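PDB 3GKB: putative enoyl-CoA hydratase from Streptomyces avermitilis, which probably acts on acyl-CoA thioesters as a member of the crotonase-like (enoyl-CoA hydratase/isomerase) family, its precise substrate and reaction being unknown. Local coordinates for residues 98-101 / 102-105. Sequence-based numbering, arbitrary orientation.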
loop_
_atom_site.group_PDB
_atom_site.type_symbol
_atom_site.label_atom_id
_atom_site.label_comp_id
_atom_site.label_asym_id
_atom_site.label_seq_id
_atom_site.Cartn_x
_atom_site.Cartn_y
_atom_site.Cartn_z
ATOM N N VAL B 98 12.325 4.234 -21.170
ATOM C CA VAL B 98 11.211 5.203 -21.240
ATOM C C VAL B 98 10.703 5.573 -19.841
ATOM O O VAL B 98 10.739 6.743 -19.416
ATOM C CB VAL B 98 10.015 4.638 -22.067
ATOM C CG1 VAL B 98 8.838 5.628 -22.082
ATOM C CG2 VAL B 98 10.477 4.218 -23.457
ATOM N N GLY B 99 10.235 4.562 -19.097
ATOM C CA GLY B 99 9.794 4.807 -17.723
ATOM C C GLY B 99 10.897 5.365 -16.823
ATOM O O GLY B 99 10.659 6.242 -15.995
ATOM N N GLU B 100 12.120 4.897 -17.002
ATOM C CA GLU B 100 13.216 5.401 -16.188
ATOM C C GLU B 100 13.527 6.865 -16.469
ATOM O O GLU B 100 13.846 7.609 -15.552
ATOM C CB GLU B 100 14.453 4.494 -16.304
ATOM C CG GLU B 100 14.210 3.124 -15.639
ATOM C CD GLU B 100 13.793 3.256 -14.184
ATOM O OE1 GLU B 100 14.645 3.560 -13.307
ATOM O OE2 GLU B 100 12.583 3.081 -13.920
ATOM N N LEU B 101 13.390 7.308 -17.723
ATOM C CA LEU B 101 13.547 8.755 -18.025
ATOM C C LEU B 101 12.466 9.569 -17.284
ATOM O O LEU B 101 12.755 10.545 -16.599
ATOM C CB LEU B 101 13.459 8.965 -19.524
ATOM C CG LEU B 101 13.767 10.357 -20.081
ATOM C CD1 LEU B 101 15.187 10.765 -19.757
ATOM C CD2 LEU B 101 13.498 10.284 -21.574
ATOM N N ILE B 102 11.220 9.118 -17.373
ATOM C CA ILE B 102 10.101 9.780 -16.673
ATOM C C ILE B 102 10.330 9.815 -15.146
ATOM O O ILE B 102 10.145 10.860 -14.483
ATOM C CB ILE B 102 8.748 9.083 -17.003
ATOM C CG1 ILE B 102 8.383 9.267 -18.478
ATOM C CG2 ILE B 102 7.628 9.639 -16.121
ATOM C CD1 ILE B 102 7.323 8.289 -19.033
ATOM N N ARG B 103 10.696 8.679 -14.578
ATOM C CA ARG B 103 10.857 8.573 -13.115
ATOM C C ARG B 103 11.924 9.538 -12.566
ATOM O O ARG B 103 11.827 9.963 -11.432
ATOM C CB ARG B 103 11.290 7.166 -12.697
ATOM C CG ARG B 103 10.181 6.124 -12.649
ATOM C CD ARG B 103 10.406 5.097 -11.536
ATOM N NE ARG B 103 11.728 4.499 -11.582
ATOM C CZ ARG B 103 12.584 4.375 -10.565
ATOM N NH1 ARG B 103 13.769 3.797 -10.776
ATOM N NH2 ARG B 103 12.276 4.770 -9.340
ATOM N N HIS B 104 12.950 9.831 -13.370
ATOM C CA HIS B 104 14.058 10.704 -12.941
ATOM C C HIS B 104 13.982 12.156 -13.447
ATOM O O HIS B 104 14.913 12.958 -13.235
ATOM C CB HIS B 104 15.376 10.033 -13.318
ATOM C CG HIS B 104 15.584 8.736 -12.605
ATOM N ND1 HIS B 104 15.285 7.522 -13.177
ATOM C CD2 HIS B 104 16.033 8.471 -11.355
ATOM C CE1 HIS B 104 15.560 6.558 -12.312
ATOM N NE2 HIS B 104 16.018 7.107 -11.200
ATOM N N GLN B 105 12.861 12.507 -14.073
ATOM C CA GLN B 105 12.669 13.853 -14.637
ATOM C C GLN B 105 12.695 14.888 -13.495
ATOM O O GLN B 105 12.136 14.643 -12.401
ATOM C CB GLN B 105 11.358 13.906 -15.416
ATOM C CG GLN B 105 11.130 15.157 -16.307
ATOM C CD GLN B 105 12.049 15.206 -17.526
ATOM O OE1 GLN B 105 12.526 14.173 -18.019
ATOM N NE2 GLN B 105 12.300 16.416 -18.024
#
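The backbone NH groups of I102, R103 and H104 bond to the carbonyl oxygens of V98, G99 and E100 in the i to i+4 pattern of an alpha-helix, the bond from R103 N to G99 O being 2.8 Å long. E100 and R103 stand side by side and pair through a bidentate salt bridge. The guanidinium comes side-on, R103 NE to E100 OE2 at 2.9 Å and R103 NH1 to E100 OE1 at 2.7 Å, with both oxygens near its plane. OE1 uses its syn lone pair, and the two flat groups are turned 34° apart. The carboxylate can reach its mate because the E100 chain folds back at chi2 (-56°). This is the C-terminal end of helix 96-103, just before the parallel strand 108-113 of the crotonase-fold sheet. Here E100 O accepts two bonds from H104, a longer one from N and one of 2.8 Å from H104 ND1, arriving from opposite faces of the carbonyl plane, so that this oxygen, which lies close to the plane of the imidazole, is gripped by both the backbone and the ring of H104. Replacing R103 by a leucine would probably leave the buried E100 carboxylate without its charged mate and remove the NH2 bond to the D227 carbonyl. Y158 OH also bonds E100 OE2, while I102 packs against F124 and A127 of helix 120-127.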